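Local atomic coordinates of BSU-2delta mutant (Bacillus subtilis, PDB entry 6W5F), a protein that probably hydrolyses beta-lactam antibiotics as a serine beta-lactamase of the penicillin-binding-protein fold. Residues 45-50 with 240-245; 53-58 with 232-237. One frame throughout, in Å; residues are numbered along the deposited sequence.

Interaction 1: 45-50 with 240-245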
loop_
_atom_site.group_PDB
_atom_site.type_symbol
_atom_site.label_atom_id
_atom_site.label_comp_id
_atom_site.label_asym_id
_atom_site.label_seq_id
_atom_site.Cartn_x
_atom_site.Cartn_y
_atom_site.Cartn_z
ATOM N N ASP A 45 -11.513 -20.073 3.207
ATOM C CA ASP A 45 -12.858 -19.521 3.328
ATOM C C ASP A 45 -12.892 -18.052 2.935
ATOM O O ASP A 45 -13.766 -17.304 3.383
ATOM C CB ASP A 45 -13.403 -19.702 4.743
ATOM C CG ASP A 45 -13.243 -21.122 5.256
ATOM O OD1 ASP A 45 -13.848 -22.041 4.665
ATOM O OD2 ASP A 45 -12.510 -21.318 6.247
ATOM N N THR A 46 -11.956 -17.623 2.094
ATOM C CA THR A 46 -11.907 -16.241 1.646
ATOM C C THR A 46 -11.624 -16.216 0.155
ATOM O O THR A 46 -10.690 -16.872 -0.312
ATOM C CB THR A 46 -10.830 -15.446 2.395
ATOM O OG1 THR A 46 -11.065 -15.525 3.806
ATOM C CG2 THR A 46 -10.841 -13.989 1.960
ATOM N N ASP A 47 -12.428 -15.464 -0.583
ATOM C CA ASP A 47 -12.171 -15.219 -1.994
ATOM C C ASP A 47 -11.127 -14.112 -2.106
ATOM O O ASP A 47 -11.317 -13.026 -1.551
ATOM C CB ASP A 47 -13.472 -14.834 -2.695
ATOM C CG ASP A 47 -13.359 -14.864 -4.210
ATOM O OD1 ASP A 47 -12.662 -15.756 -4.742
ATOM O OD2 ASP A 47 -13.993 -14.009 -4.869
ATOM N N GLY A 48 -10.017 -14.382 -2.788
ATOM C CA GLY A 48 -8.973 -13.369 -2.819
ATOM C C GLY A 48 -7.819 -13.751 -3.718
ATOM O O GLY A 48 -7.821 -14.803 -4.360
ATOM N N THR A 49 -6.821 -12.864 -3.756
ATOM C CA THR A 49 -5.632 -13.055 -4.575
ATOM C C THR A 49 -4.416 -12.661 -3.744
ATOM O O THR A 49 -4.520 -11.860 -2.812
ATOM C CB THR A 49 -5.711 -12.231 -5.891
ATOM O OG1 THR A 49 -4.551 -12.456 -6.706
ATOM C CG2 THR A 49 -5.805 -10.743 -5.597
ATOM N N PHE A 50 -3.275 -13.271 -4.055
ATOM C CA PHE A 50 -2.029 -13.014 -3.346
ATOM C C PHE A 50 -0.891 -13.070 -4.349
ATOM O O PHE A 50 -0.816 -14.014 -5.143
ATOM C CB PHE A 50 -1.795 -14.039 -2.225
ATOM C CG PHE A 50 -0.451 -13.915 -1.560
ATOM C CD1 PHE A 50 -0.196 -12.879 -0.679
ATOM C CD2 PHE A 50 0.552 -14.830 -1.817
ATOM C CE1 PHE A 50 1.039 -12.762 -0.058
ATOM C CE2 PHE A 50 1.798 -14.721 -1.197
ATOM C CZ PHE A 50 2.038 -13.682 -0.325
ATOM N N ASN A 240 -5.434 -9.066 -1.854
ATOM C CA ASN A 240 -6.735 -8.436 -2.041
ATOM C C ASN A 240 -7.793 -9.502 -1.831
ATOM O O ASN A 240 -7.694 -10.580 -2.423
ATOM C CB ASN A 240 -6.844 -7.815 -3.438
ATOM C CG ASN A 240 -8.200 -7.261 -3.714
ATOM O OD1 ASN A 240 -9.082 -7.968 -4.193
ATOM N ND2 ASN A 240 -8.383 -5.982 -3.426
ATOM N N VAL A 241 -8.791 -9.216 -0.987
ATOM C CA VAL A 241 -9.767 -10.219 -0.572
ATOM C C VAL A 241 -11.168 -9.625 -0.557
ATOM O O VAL A 241 -11.352 -8.411 -0.471
ATOM C CB VAL A 241 -9.467 -10.795 0.830
ATOM C CG1 VAL A 241 -8.127 -11.497 0.860
ATOM C CG2 VAL A 241 -9.533 -9.691 1.887
ATOM N N ASP A 242 -12.165 -10.517 -0.608
ATOM C CA ASP A 242 -13.559 -10.164 -0.310
ATOM C C ASP A 242 -13.778 -10.208 1.200
ATOM O O ASP A 242 -14.499 -11.049 1.743
ATOM C CB ASP A 242 -14.536 -11.096 -1.016
ATOM C CG ASP A 242 -14.445 -11.016 -2.516
ATOM O OD1 ASP A 242 -14.054 -9.952 -3.031
ATOM O OD2 ASP A 242 -14.815 -12.005 -3.184
ATOM N N ASP A 243 -13.142 -9.271 1.879
ATOM C CA ASP A 243 -13.205 -9.143 3.334
ATOM C C ASP A 243 -12.533 -7.819 3.670
ATOM O O ASP A 243 -12.276 -6.998 2.781
ATOM C CB ASP A 243 -12.552 -10.343 4.034
ATOM C CG ASP A 243 -13.169 -10.643 5.398
ATOM O OD1 ASP A 243 -13.504 -9.694 6.134
ATOM O OD2 ASP A 243 -13.310 -11.831 5.738
ATOM N N SER A 244 -12.246 -7.605 4.949
ATOM C CA SER A 244 -11.642 -6.363 5.408
ATOM C C SER A 244 -10.148 -6.316 5.083
ATOM O O SER A 244 -9.511 -7.326 4.772
ATOM C CB SER A 244 -11.838 -6.211 6.911
ATOM O OG SER A 244 -11.065 -7.185 7.588
ATOM N N GLY A 245 -9.587 -5.110 5.174
ATOM C CA GLY A 245 -8.142 -4.977 5.087
ATOM C C GLY A 245 -7.426 -5.661 6.233
ATOM O O GLY A 245 -6.305 -6.154 6.063
HETATM O O HOH W 1 -13.328 -14.159 4.452
#
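T49 and N240 form an antiparallel hydrogen-bonded pair and G48 and V241 the non-hydrogen-bonded pair beside it, where strand 48-54 begins and strand 234-241 ends. T49 N gives to N240 O (2.8 Å), N240 N returns a bond to T49 O (3.1 Å), and beyond the last bridge D242 N meets D47 O at 2.8 Å, nearly straight at 168°. The CA atoms approach most closely at G48 and V241, 3.9 Å apart. T46 lays its methyl CG2 against V241, 3.7 Å from CB. With that methyl anti to the backbone N, OG1 swings beside the N and shares a water with D243 OD2, to which the water donates, joining the loops past the strand ends. On the sheet face of T49 and N240, T49 CG2 rests 3.8 Å from N240 CB; T49 OG1 is hydrogen-bonded to the backbone O of Y63, while N240 OD1 accepts from Q72 and R67. D47 and D242 run side by side, their carboxylate planes 58° apart and their OD2 atoms 2.7 Å from each other. Oxygens this close suggest that one acid holds a proton; R67, salt-bridged to D242 OD1 and weakly paired with D47, probably eases the remaining charge. D242 is the centre of an inverse gamma turn that leads the chain out of the strand. S244 then N-caps helix 245-258 through OG to K247 N; this helix packs on V241 through A248 and I251, while strand 221-230 flanks N240 and D242 through W223 and L221.

Interaction 2: 53-58 with 232-237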
loop_
_atom_site.group_PDB
_atom_site.type_symbol
_atom_site.label_atom_id
_atom_site.label_comp_id
_atom_site.label_asym_id
_atom_site.label_seq_id
_atom_site.Cartn_x
_atom_site.Cartn_y
_atom_site.Cartn_z
ATOM N N HIS A 53 6.514 -11.244 -4.888
ATOM C CA HIS A 53 7.619 -11.100 -5.827
ATOM C C HIS A 53 8.932 -11.096 -5.063
ATOM O O HIS A 53 9.139 -10.269 -4.170
ATOM C CB HIS A 53 7.493 -9.833 -6.669
ATOM C CG HIS A 53 8.654 -9.618 -7.588
ATOM N ND1 HIS A 53 8.864 -10.391 -8.710
ATOM C CD2 HIS A 53 9.682 -8.739 -7.542
ATOM C CE1 HIS A 53 9.965 -9.991 -9.321
ATOM N NE2 HIS A 53 10.479 -8.985 -8.636
ATOM N N ASP A 54 9.803 -12.030 -5.414
ATOM C CA ASP A 54 11.172 -12.098 -4.924
ATOM C C ASP A 54 12.011 -11.103 -5.717
ATOM O O ASP A 54 12.284 -11.324 -6.899
ATOM C CB ASP A 54 11.650 -13.536 -5.102
ATOM C CG ASP A 54 13.061 -13.779 -4.609
ATOM O OD1 ASP A 54 13.885 -12.842 -4.575
ATOM O OD2 ASP A 54 13.347 -14.951 -4.270
ATOM N N LEU A 55 12.427 -10.004 -5.070
ATOM C CA LEU A 55 13.117 -8.936 -5.794
ATOM C C LEU A 55 14.508 -9.347 -6.255
ATOM O O LEU A 55 14.975 -8.872 -7.298
ATOM C CB LEU A 55 13.217 -7.686 -4.919
ATOM C CG LEU A 55 11.929 -6.891 -4.808
ATOM C CD1 LEU A 55 11.990 -6.055 -3.524
ATOM C CD2 LEU A 55 11.744 -5.992 -6.023
ATOM N N GLN A 56 15.198 -10.192 -5.487
ATOM C CA GLN A 56 16.597 -10.463 -5.797
ATOM C C GLN A 56 16.746 -11.572 -6.830
ATOM O O GLN A 56 17.584 -11.467 -7.730
ATOM C CB GLN A 56 17.339 -10.791 -4.504
ATOM C CG GLN A 56 17.348 -9.603 -3.545
ATOM C CD GLN A 56 17.949 -9.921 -2.193
ATOM O OE1 GLN A 56 18.368 -11.050 -1.930
ATOM N NE2 GLN A 56 18.006 -8.917 -1.325
ATOM N N LYS A 57 15.946 -12.629 -6.730
ATOM C CA LYS A 57 15.941 -13.657 -7.768
ATOM C C LYS A 57 15.124 -13.254 -8.993
ATOM O O LYS A 57 15.332 -13.819 -10.076
ATOM C CB LYS A 57 15.370 -14.962 -7.224
ATOM C CG LYS A 57 16.296 -15.819 -6.395
ATOM C CD LYS A 57 15.548 -17.108 -6.063
ATOM C CE LYS A 57 16.287 -18.010 -5.124
ATOM N NZ LYS A 57 15.352 -19.097 -4.700
ATOM N N ASP A 58 14.202 -12.299 -8.842
ATOM C CA ASP A 58 13.258 -11.908 -9.883
ATOM C C ASP A 58 12.351 -13.089 -10.246
ATOM O O ASP A 58 12.407 -13.657 -11.334
ATOM C CB ASP A 58 13.990 -11.356 -11.110
ATOM C CG ASP A 58 13.066 -10.619 -12.051
ATOM O OD1 ASP A 58 11.855 -10.510 -11.746
ATOM O OD2 ASP A 58 13.546 -10.165 -13.099
ATOM N N HIS A 232 17.902 -12.692 4.216
ATOM C CA HIS A 232 18.254 -13.480 3.041
ATOM C C HIS A 232 17.463 -13.096 1.796
ATOM O O HIS A 232 17.548 -13.805 0.786
ATOM C CB HIS A 232 18.066 -14.971 3.336
ATOM C CG HIS A 232 18.768 -15.424 4.579
ATOM N ND1 HIS A 232 18.123 -16.090 5.600
ATOM C CD2 HIS A 232 20.059 -15.298 4.969
ATOM C CE1 HIS A 232 18.988 -16.359 6.563
ATOM N NE2 HIS A 232 20.169 -15.887 6.205
ATOM N N GLY A 233 16.713 -11.999 1.825
ATOM C CA GLY A 233 15.941 -11.639 0.655
ATOM C C GLY A 233 15.083 -10.415 0.895
ATOM O O GLY A 233 15.009 -9.875 2.000
ATOM N N SER A 234 14.424 -9.995 -0.176
ATOM C CA SER A 234 13.591 -8.805 -0.171
ATOM C C SER A 234 12.434 -9.074 -1.119
ATOM O O SER A 234 12.659 -9.601 -2.219
ATOM C CB SER A 234 14.410 -7.597 -0.626
ATOM O OG SER A 234 13.639 -6.412 -0.639
ATOM N N TYR A 235 11.210 -8.730 -0.700
ATOM C CA TYR A 235 10.011 -9.159 -1.413
ATOM C C TYR A 235 8.983 -8.040 -1.468
ATOM O O TYR A 235 8.919 -7.189 -0.574
ATOM C CB TYR A 235 9.357 -10.390 -0.744
ATOM C CG TYR A 235 10.298 -11.554 -0.545
ATOM C CD1 TYR A 235 11.153 -11.597 0.546
ATOM C CD2 TYR A 235 10.322 -12.618 -1.443
ATOM C CE1 TYR A 235 12.017 -12.652 0.735
ATOM C CE2 TYR A 235 11.185 -13.684 -1.264
ATOM C CZ TYR A 235 12.035 -13.695 -0.177
ATOM O OH TYR A 235 12.896 -14.761 0.019
ATOM N N VAL A 236 8.164 -8.076 -2.514
ATOM C CA VAL A 236 6.965 -7.250 -2.644
ATOM C C VAL A 236 5.756 -8.168 -2.544
ATOM O O VAL A 236 5.769 -9.267 -3.110
ATOM C CB VAL A 236 6.945 -6.493 -3.987
ATOM C CG1 VAL A 236 5.738 -5.548 -4.063
ATOM C CG2 VAL A 236 8.276 -5.749 -4.235
ATOM N N PHE A 237 4.706 -7.724 -1.851
ATOM C CA PHE A 237 3.478 -8.510 -1.827
ATOM C C PHE A 237 2.263 -7.626 -2.051
ATOM O O PHE A 237 2.267 -6.431 -1.731
ATOM C CB PHE A 237 3.309 -9.298 -0.515
ATOM C CG PHE A 237 3.276 -8.425 0.714
ATOM C CD1 PHE A 237 2.108 -7.775 1.092
ATOM C CD2 PHE A 237 4.418 -8.246 1.481
ATOM C CE1 PHE A 237 2.081 -6.959 2.205
ATOM C CE2 PHE A 237 4.387 -7.436 2.607
ATOM C CZ PHE A 237 3.216 -6.796 2.963
HETATM O O HOH W 2 13.284 -16.247 -2.096
HETATM O O HOH W 3 14.875 -12.058 -2.211
HETATM O O HOH W 4 17.262 -13.494 -2.027
#
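H53 and V236 exchange two backbone hydrogen bonds as an antiparallel pair: H53 N to V236 O (2.8 Å, 173°) and V236 N back to H53 O, both with the donor in the carbonyl plane. H53 O also takes a CA-H contact from Y235. Two residues on, where strand 48-54 gives way to a turn, L55 N donates to S234 O at 2.9 Å. D54 and Y235 form the intervening non-hydrogen-bonded pair; their side chains cross at a slant, carboxylate and ring planes 53° apart, with D54 CG 3.8 Å from Y235 CE2. Their polar ends meet through a water that donates to D54 OD2 and accepts from Y235 OH. D54 OD1 serves both the turn and the neighbouring strand: it accepts from K57 N at 3.0 Å, from above the carboxylate plane, and more weakly from Q56 N, while a second water, which accepts from S234 N, is placed to donate to it. The bond to K57 N makes an Asx motif, formed as the chain leaves the strand between 59-63 and 234-241 in the antiparallel sheet of the penicillin-binding-protein and serine beta-lactamase fold. A third water lies within donating distance of both Q56 OE1 (2.7 Å) and H232 O; H31 NE2 is a further partner of H232 O. The Q56 amide lies alongside the opposite backbone, OE1 3.6 Å from G233 CA. The apolar contact is L55 CD1 on V236 CG2, at 3.8 Å; CD1 also lies against S234 OG. Chi1 of L55, -77°, sets CG beside its own N, within reach of the V236 methyl. The H53 ring, whose ND1 is hydrogen-bonded to T60 OG1, and V236 face helix 172-184, touching E176, E180 and L179.

Interactions 1 and 2 join the same two strands, 48-54 and 234-241, near their two ends, with centres about 22 Å apart; in sequence interaction 2 is nested within the loop that interaction 1 closes. Both are partly buried, with inner strand pairs and outer turns. F50 and F237 link them, CE1 of the former packing 4.2 Å from CB of the latter. Their margins differ in chemistry: 45-50 with 240-245 gathers acids near R67 and runs into helix 245-258, whereas 53-58 with 232-237 relies on water bridges around an Asx motif, with leucine-valine packing toward helix 172-184.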